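Local coordinates for protein neutral ceramidase (Pseudomonas aeruginosa, PDB 2ZWS) that hydrolyses the N-acyl bond of ceramides to release sphingosine and a free fatty acid, and can also run the reaction in the direction of synthesis, at residues I66-H71 with F299-F304; V70-L75 with A496-L501. One frame throughout, in Å; residues are numbered along the deposited sequence. Where two conformers were deposited one is given.

Interaction 1: residues I66-H71 with F299-F304; sequences IFQAVH and FRFVDF. With FMT (formic acid), chain D.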
ATOM      1  N   ILE A  66       1.172   6.074   1.542  1.00 14.37           N
ATOM      2  CA  ILE A  66       2.565   6.512   1.699  0.50 14.91           C
ATOM      3  C   ILE A  66       2.571   7.925   2.235  1.00 14.95           C
ATOM      4  O   ILE A  66       2.268   8.918   1.592  1.00 18.50           O
ATOM      5  CB  ILE A  66       3.480   6.336   0.472  0.50 15.64           C
ATOM      6  CG1 ILE A  66       2.881   7.077  -0.698  0.50 13.98           C
ATOM      7  CG2 ILE A  66       3.709   4.842   0.162  0.50 16.41           C
ATOM      8  CD1 ILE A  66       1.985   6.251  -1.422  0.50 18.02           C
ATOM      9  N   PHE A  67       2.907   7.974   3.499  1.00 13.23           N
ATOM     10  CA  PHE A  67       2.823   9.230   4.217  1.00 12.18           C
ATOM     11  C   PHE A  67       3.959  10.173   3.848  1.00 12.03           C
ATOM     12  O   PHE A  67       5.046   9.726   3.455  1.00 11.82           O
ATOM     13  CB  PHE A  67       2.856   8.964   5.714  1.00 12.10           C
ATOM     14  CG  PHE A  67       1.623   8.252   6.249  1.00 12.13           C
ATOM     15  CD1 PHE A  67       1.764   6.982   6.816  1.00 12.28           C
ATOM     16  CD2 PHE A  67       0.345   8.831   6.161  1.00 12.99           C
ATOM     17  CE1 PHE A  67       0.695   6.306   7.342  1.00 13.32           C
ATOM     18  CE2 PHE A  67      -0.782   8.151   6.702  1.00 12.91           C
ATOM     19  CZ  PHE A  67      -0.586   6.879   7.302  1.00 10.89           C
ATOM     20  N   GLN A  68       3.721  11.472   4.008  1.00 12.02           N
ATOM     21  CA  GLN A  68       4.739  12.468   3.739  1.00 12.33           C
ATOM     22  C   GLN A  68       6.077  12.162   4.435  1.00 12.21           C
ATOM     23  O   GLN A  68       7.144  12.326   3.833  1.00 12.54           O
ATOM     24  CB  GLN A  68       4.231  13.855   4.100  1.00 13.38           C
ATOM     25  CG  GLN A  68       5.197  14.938   3.782  1.00 13.95           C
ATOM     26  CD  GLN A  68       4.465  16.228   3.485  1.00 14.65           C
ATOM     27  OE1 GLN A  68       4.171  17.032   4.399  1.00 15.23           O
ATOM     28  NE2 GLN A  68       4.085  16.406   2.221  1.00 14.85           N
ATOM     29  N   ALA A  69       6.026  11.704   5.681  1.00 12.37           N
ATOM     30  CA  ALA A  69       7.275  11.388   6.398  1.00 11.68           C
ATOM     31  C   ALA A  69       8.173  10.341   5.691  1.00 11.97           C
ATOM     32  O   ALA A  69       9.415  10.441   5.682  1.00 12.57           O
ATOM     33  CB  ALA A  69       6.934  10.934   7.820  1.00 13.16           C
ATOM     34  N   VAL A  70       7.529   9.319   5.125  1.00 10.20           N
ATOM     35  CA  VAL A  70       8.204   8.288   4.352  1.00 10.63           C
ATOM     36  C   VAL A  70       8.767   8.916   3.083  1.00 11.00           C
ATOM     37  O   VAL A  70       9.933   8.701   2.767  1.00 11.68           O
ATOM     38  CB  VAL A  70       7.213   7.134   4.051  1.00  9.83           C
ATOM     39  CG1 VAL A  70       7.833   6.116   3.072  1.00 11.79           C
ATOM     40  CG2 VAL A  70       6.787   6.453   5.375  1.00 11.76           C
ATOM     41  N   HIS A  71       7.939   9.647   2.330  1.00 10.24           N
ATOM     42  CA  HIS A  71       8.401  10.292   1.096  1.00 10.38           C
ATOM     43  C   HIS A  71       9.642  11.152   1.339  1.00 11.09           C
ATOM     44  O   HIS A  71      10.659  11.012   0.642  1.00 11.52           O
ATOM     45  CB  HIS A  71       7.235  11.121   0.551  1.00 11.38           C
ATOM     46  CG  HIS A  71       7.555  11.891  -0.684  1.00 10.78           C
ATOM     47  ND1 HIS A  71       7.551  13.269  -0.706  1.00 13.14           N
ATOM     48  CD2 HIS A  71       7.828  11.491  -1.954  1.00 12.20           C
ATOM     49  CE1 HIS A  71       7.835  13.687  -1.927  1.00 13.87           C
ATOM     50  NE2 HIS A  71       8.003  12.629  -2.703  1.00 12.67           N
ATOM     51  N   PHE A 299       7.010  18.085 -10.596  1.00 12.08           N
ATOM     52  CA  PHE A 299       6.689  17.861  -9.199  1.00 12.21           C
ATOM     53  C   PHE A 299       6.641  19.205  -8.496  1.00 12.50           C
ATOM     54  O   PHE A 299       7.485  20.075  -8.757  1.00 12.49           O
ATOM     55  CB  PHE A 299       7.775  17.016  -8.518  1.00 12.06           C
ATOM     56  CG  PHE A 299       7.595  16.887  -7.031  1.00 12.94           C
ATOM     57  CD1 PHE A 299       6.940  15.782  -6.503  1.00 11.94           C
ATOM     58  CD2 PHE A 299       8.067  17.873  -6.157  1.00 14.13           C
ATOM     59  CE1 PHE A 299       6.721  15.667  -5.144  1.00 13.65           C
ATOM     60  CE2 PHE A 299       7.876  17.744  -4.796  1.00 13.47           C
ATOM     61  CZ  PHE A 299       7.207  16.655  -4.288  1.00 13.23           C
ATOM     62  N   ARG A 300       5.690  19.340  -7.577  1.00 13.65           N
ATOM     63  CA  ARG A 300       5.567  20.532  -6.760  1.00 15.00           C
ATOM     64  C   ARG A 300       4.996  20.181  -5.398  1.00 14.00           C
ATOM     65  O   ARG A 300       3.969  19.517  -5.338  1.00 13.70           O
ATOM     66  CB  ARG A 300       4.566  21.485  -7.449  1.00 17.25           C
ATOM     67  CG  ARG A 300       5.116  22.822  -7.589  1.00 23.16           C
ATOM     68  CD  ARG A 300       4.128  23.880  -7.218  1.00 25.36           C
ATOM     69  NE  ARG A 300       2.877  23.905  -7.961  1.00 25.62           N
ATOM     70  CZ  ARG A 300       1.913  24.781  -7.681  1.00 24.92           C
ATOM     71  NH1 ARG A 300       2.106  25.651  -6.705  1.00 24.95           N
ATOM     72  NH2 ARG A 300       0.772  24.807  -8.376  1.00 22.94           N
ATOM     73  N   PHE A 301       5.636  20.640  -4.315  1.00 13.95           N
ATOM     74  CA  PHE A 301       4.924  20.766  -3.040  1.00 13.56           C
ATOM     75  C   PHE A 301       4.052  22.020  -3.063  1.00 14.23           C
ATOM     76  O   PHE A 301       4.540  23.119  -3.355  1.00 14.84           O
ATOM     77  CB  PHE A 301       5.872  20.833  -1.850  1.00 14.33           C
ATOM     78  CG  PHE A 301       6.436  19.494  -1.429  1.00 12.73           C
ATOM     79  CD1 PHE A 301       5.593  18.471  -0.981  1.00 15.09           C
ATOM     80  CD2 PHE A 301       7.815  19.273  -1.408  1.00 12.45           C
ATOM     81  CE1 PHE A 301       6.104  17.251  -0.543  1.00 14.07           C
ATOM     82  CE2 PHE A 301       8.357  18.021  -0.992  1.00 14.46           C
ATOM     83  CZ  PHE A 301       7.503  17.017  -0.578  1.00 14.14           C
ATOM     84  N   VAL A 302       2.777  21.844  -2.747  1.00 14.23           N
ATOM     85  CA  VAL A 302       1.793  22.951  -2.772  1.00 13.94           C
ATOM     86  C   VAL A 302       1.271  23.237  -1.375  1.00 14.66           C
ATOM     87  O   VAL A 302       0.788  22.335  -0.697  1.00 14.66           O
ATOM     88  CB  VAL A 302       0.595  22.616  -3.697  1.00 14.15           C
ATOM     89  CG1 VAL A 302      -0.348  23.799  -3.811  1.00 15.46           C
ATOM     90  CG2 VAL A 302       1.099  22.215  -5.078  1.00 16.62           C
ATOM     91  N   ASP A 303       1.371  24.493  -0.946  1.00 15.45           N
ATOM     92  CA  ASP A 303       0.756  24.877   0.313  1.00 16.32           C
ATOM     93  C   ASP A 303      -0.774  25.043   0.122  1.00 16.10           C
ATOM     94  O   ASP A 303      -1.247  25.927  -0.637  1.00 17.25           O
ATOM     95  CB  ASP A 303       1.390  26.160   0.844  1.00 17.04           C
ATOM     96  CG  ASP A 303       0.919  26.512   2.261  1.00 19.62           C
ATOM     97  OD1 ASP A 303       0.017  25.833   2.813  1.00 19.87           O
ATOM     98  OD2 ASP A 303       1.503  27.464   2.840  1.00 25.09           O
ATOM     99  N   PHE A 304      -1.526  24.150   0.768  1.00 16.56           N
ATOM    100  CA  PHE A 304      -2.995  24.118   0.619  1.00 16.75           C
ATOM    101  C   PHE A 304      -3.689  25.218   1.430  1.00 18.48           C
ATOM    102  O   PHE A 304      -4.862  25.537   1.178  1.00 18.28           O
ATOM    103  CB  PHE A 304      -3.534  22.706   0.979  1.00 17.17           C
ATOM    104  CG  PHE A 304      -3.691  21.802  -0.210  1.00 16.56           C
ATOM    105  CD1 PHE A 304      -2.695  21.728  -1.189  1.00 17.55           C
ATOM    106  CD2 PHE A 304      -4.834  21.026  -0.357  1.00 16.19           C
ATOM    107  CE1 PHE A 304      -2.854  20.904  -2.313  1.00 17.03           C
ATOM    108  CE2 PHE A 304      -4.998  20.213  -1.478  1.00 19.16           C
ATOM    109  CZ  PHE A 304      -4.018  20.164  -2.457  1.00 18.22           C
TER
HETATM  110  C   FMT D 649       0.669  12.229   5.652  1.00 14.68           C
HETATM  111  O1  FMT D 649       1.087  12.181   4.468  1.00 13.16           O
HETATM  112  O2  FMT D 649       1.387  12.023   6.655  1.00 13.97           O

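Interaction 2: residues V70-L75 with A496-L501; sequences VHLKVL and AIAPDL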
ATOM      1  N   VAL A  70       7.529   9.319   5.125  1.00 10.20           N
ATOM      2  CA  VAL A  70       8.204   8.288   4.352  1.00 10.63           C
ATOM      3  C   VAL A  70       8.767   8.916   3.083  1.00 11.00           C
ATOM      4  O   VAL A  70       9.933   8.701   2.767  1.00 11.68           O
ATOM      5  CB  VAL A  70       7.213   7.134   4.051  1.00  9.83           C
ATOM      6  CG1 VAL A  70       7.833   6.116   3.072  1.00 11.79           C
ATOM      7  CG2 VAL A  70       6.787   6.453   5.375  1.00 11.76           C
ATOM      8  N   HIS A  71       7.939   9.647   2.330  1.00 10.24           N
ATOM      9  CA  HIS A  71       8.401  10.292   1.096  1.00 10.38           C
ATOM     10  C   HIS A  71       9.642  11.152   1.339  1.00 11.09           C
ATOM     11  O   HIS A  71      10.659  11.012   0.642  1.00 11.52           O
ATOM     12  CB  HIS A  71       7.235  11.121   0.551  1.00 11.38           C
ATOM     13  CG  HIS A  71       7.555  11.891  -0.684  1.00 10.78           C
ATOM     14  ND1 HIS A  71       7.551  13.269  -0.706  1.00 13.14           N
ATOM     15  CD2 HIS A  71       7.828  11.491  -1.954  1.00 12.20           C
ATOM     16  CE1 HIS A  71       7.835  13.687  -1.927  1.00 13.87           C
ATOM     17  NE2 HIS A  71       8.003  12.629  -2.703  1.00 12.67           N
ATOM     18  N   LEU A  72       9.602  11.978   2.371  1.00 11.65           N
ATOM     19  CA  LEU A  72      10.714  12.898   2.648  1.00 12.22           C
ATOM     20  C   LEU A  72      11.999  12.149   2.994  1.00 12.09           C
ATOM     21  O   LEU A  72      13.063  12.534   2.547  1.00 12.83           O
ATOM     22  CB  LEU A  72      10.327  13.878   3.778  1.00 12.72           C
ATOM     23  CG  LEU A  72       9.199  14.855   3.418  1.00 13.86           C
ATOM     24  CD1 LEU A  72       8.753  15.673   4.658  1.00 16.68           C
ATOM     25  CD2 LEU A  72       9.587  15.787   2.262  1.00 18.01           C
ATOM     26  N   LYS A  73      11.884  11.093   3.792  1.00 11.61           N
ATOM     27  CA  LYS A  73      13.062  10.361   4.244  0.50 11.26           C
ATOM     28  C   LYS A  73      13.611   9.518   3.111  1.00 12.08           C
ATOM     29  O   LYS A  73      14.822   9.424   2.953  1.00 12.64           O
ATOM     30  CB  LYS A  73      12.756   9.510   5.481  0.50 11.42           C
ATOM     31  CG  LYS A  73      13.986   8.795   6.069  0.50 10.56           C
ATOM     32  CD  LYS A  73      15.036   9.782   6.639  0.50 10.48           C
ATOM     33  CE  LYS A  73      15.922   9.097   7.656  0.50 15.28           C
ATOM     34  NZ  LYS A  73      15.086   8.422   8.703  0.50 17.78           N
ATOM     35  N   VAL A  74      12.723   8.906   2.327  1.00 11.07           N
ATOM     36  CA  VAL A  74      13.198   8.148   1.169  1.00 10.67           C
ATOM     37  C   VAL A  74      13.984   9.077   0.224  1.00 11.23           C
ATOM     38  O   VAL A  74      15.070   8.727  -0.256  1.00 11.88           O
ATOM     39  CB  VAL A  74      12.034   7.433   0.433  1.00  9.59           C
ATOM     40  CG1 VAL A  74      12.452   6.973  -0.979  1.00 12.14           C
ATOM     41  CG2 VAL A  74      11.513   6.237   1.258  1.00  9.51           C
ATOM     42  N   LEU A  75      13.467  10.262  -0.060  1.00 12.43           N
ATOM     43  CA  LEU A  75      14.174  11.177  -0.951  0.50 12.91           C
ATOM     44  C   LEU A  75      15.531  11.582  -0.401  1.00 13.54           C
ATOM     45  O   LEU A  75      16.510  11.647  -1.148  1.00 14.05           O
ATOM     46  CB  LEU A  75      13.335  12.415  -1.245  0.50 13.35           C
ATOM     47  CG  LEU A  75      12.202  12.154  -2.219  0.50 13.03           C
ATOM     48  CD1 LEU A  75      11.248  13.335  -2.196  0.50 15.26           C
ATOM     49  CD2 LEU A  75      12.749  11.901  -3.627  0.50 13.22           C
ATOM     50  N   ALA A 496       6.759  24.778  -2.174  1.00 22.43           N
ATOM     51  CA  ALA A 496       6.771  25.158  -0.778  1.00 22.32           C
ATOM     52  C   ALA A 496       7.363  23.985  -0.026  1.00 22.93           C
ATOM     53  O   ALA A 496       7.924  23.086  -0.629  1.00 22.57           O
ATOM     54  CB  ALA A 496       5.310  25.293  -0.338  1.00 22.20           C
ATOM     55  N   ILE A 497       7.448  24.051   1.290  1.00 23.95           N
ATOM     56  CA  ILE A 497       8.630  23.677   2.024  1.00 22.01           C
ATOM     57  C   ILE A 497       7.768  22.701   2.843  1.00 20.35           C
ATOM     58  O   ILE A 497       6.828  23.140   3.510  1.00 19.70           O
ATOM     59  CB  ILE A 497       9.237  24.687   2.996  1.00 23.33           C
ATOM     60  CG1 ILE A 497      10.119  25.682   2.244  1.00 25.41           C
ATOM     61  CG2 ILE A 497      10.094  23.916   4.013  1.00 24.43           C
ATOM     62  CD1 ILE A 497      11.198  25.028   1.398  1.00 28.14           C
ATOM     63  N   ALA A 498       7.999  21.389   2.736  1.00 18.78           N
ATOM     64  CA  ALA A 498       7.184  20.430   3.477  1.00 18.78           C
ATOM     65  C   ALA A 498       7.647  20.442   4.935  1.00 18.53           C
ATOM     66  O   ALA A 498       8.833  20.280   5.204  1.00 19.53           O
ATOM     67  CB  ALA A 498       7.318  19.046   2.895  1.00 18.20           C
ATOM     68  N   PRO A 499       6.722  20.664   5.882  1.00 18.05           N
ATOM     69  CA  PRO A 499       7.138  20.735   7.292  1.00 18.32           C
ATOM     70  C   PRO A 499       7.810  19.446   7.768  1.00 18.43           C
ATOM     71  O   PRO A 499       7.349  18.356   7.455  1.00 18.01           O
ATOM     72  CB  PRO A 499       5.822  20.973   8.041  1.00 19.17           C
ATOM     73  CG  PRO A 499       4.909  21.578   7.039  1.00 18.97           C
ATOM     74  CD  PRO A 499       5.277  20.909   5.721  1.00 17.47           C
ATOM     75  N   ASP A 500       8.907  19.574   8.503  1.00 19.51           N
ATOM     76  CA  ASP A 500       9.593  18.423   9.080  1.00 19.98           C
ATOM     77  C   ASP A 500       9.140  18.278  10.530  1.00 20.19           C
ATOM     78  O   ASP A 500       9.436  19.123  11.396  1.00 20.92           O
ATOM     79  CB  ASP A 500      11.113  18.609   8.965  1.00 20.77           C
ATOM     80  CG  ASP A 500      11.923  17.411   9.466  1.00 21.90           C
ATOM     81  OD1 ASP A 500      11.355  16.442  10.012  1.00 23.19           O
ATOM     82  OD2 ASP A 500      13.165  17.450   9.316  1.00 24.23           O
ATOM     83  N   LEU A 501       8.390  17.217  10.786  1.00 19.37           N
ATOM     84  CA  LEU A 501       7.808  16.986  12.111  1.00 19.40           C
ATOM     85  C   LEU A 501       8.555  15.871  12.835  1.00 18.60           C
ATOM     86  O   LEU A 501       8.117  15.366  13.875  1.00 18.13           O
ATOM     87  CB  LEU A 501       6.325  16.664  11.997  1.00 19.06           C
ATOM     88  CG  LEU A 501       5.373  17.748  11.462  1.00 21.50           C
ATOM     89  CD1 LEU A 501       3.914  17.438  11.903  1.00 22.45           C
ATOM     90  CD2 LEU A 501       5.763  19.159  11.817  1.00 23.61           C
TER

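Interaction 1: residues I66-H71 with F299-F304
H71 meets the rings of F299 and F301 at its edge: CZ of F301 lies in the imidazole plane, 3.6 Å from H71 CE1, and F299 CZ approaches the same carbon at 3.8 Å. Neither phenyl lies over the imidazole. The phenyls, in turn, pack on each other within their strand, with F299 CZ 3.6 Å above the plane of F301 and over the middle of that ring, and F301 CD2 in plane at the edge of F299. The three make an aromatic cluster between the start of helix 68-81 and the edge strand 295-303, whose alternate residues F299 and F301 both face the helix. H71 extends into it because its CG is anti to the backbone N (chi1 178°).

Q68 reaches F301 at a slant, its NE2 3.5 Å from F301 CE1 and its amide nearly perpendicular to the ring (87°). The polar need of NE2 is met by V392 O on strand 392-400, which limits how the amide can turn.

F67, the N-cap residue, has O1 of a bound formic acid (FMT, probably from the crystallisation liquor) in plane at its ring edge, and Q68 N, the first helical amide, donates to that oxygen at 2.8 Å. Y445 N and S106 OG bond FMT too. Q68, S106 and Y445 are inferred to bind substrate, and the helix start would probably stabilise a carboxylate here.

Interaction 2: residues V70-L75 with A496-L501
L72 reaches across from helix 68-81 to the chain segment 496-501 with the two methyls of its forked end, and A498 is what they find. The apolar part of the contact is this one meeting: L72 CD2 sits 4.0 Å from A498 CB, and L72 CD1 is 4.1 Å from that same methyl carbon, so the fork of the leucine straddles a single small group. Its CG is anti to the carbonyl carbon (chi1 -66°), which, with chi2 near 180°, turns the fork toward A498. F301 of strand 295-303 touches both L72 and A498, making the pair part of a three-way apolar junction.

Contact with polar atoms is slight. L72 CD1 passes 4.1 Å from P499 O, a van der Waals approach to a carbonyl, while the proline points its own CB away from the helix. The alpha carbons of L72 and A498, the nearest such pair, remain 8.4 Å apart.

Hydrogen bonds belong to the helix side. The helix is held by its own repeat, as in V74 N to V70 O at 2.8 Å, and its inner side, at V70 and V74, packs on helix 120-138. Segment 496-501, by contrast, has no regular secondary structure and offers the helix a methyl and a carbonyl.

The contact thus joins a helix of the N-terminal family region to a loop of the C-terminal one by dispersion forces at the partly exposed border of the core, where shape, with no directional bond between the segments, governs the fit.

Interactions 1 and 2 lie side by side, their centres 7 Å apart, and share V70 and H71 of helix 68-81. F301 is common to the surroundings of both: its CZ is 3.7 Å from L72 CD2, and its backbone O is 3.0 Å from A496 N, probably a hydrogen bond, which ties the beginning of segment 496-501 to the strand of interaction 1. Q68 also belongs to both surroundings, with OE1 4.0 Å from A498 CB. Interaction 1 lies nearer the inferred substrate site: the Q68 side chain is about 7 Å from that of S106, and the F299 side chain about 9 Å from a bound palmitic acid. Interaction 2 packs on its outer flank.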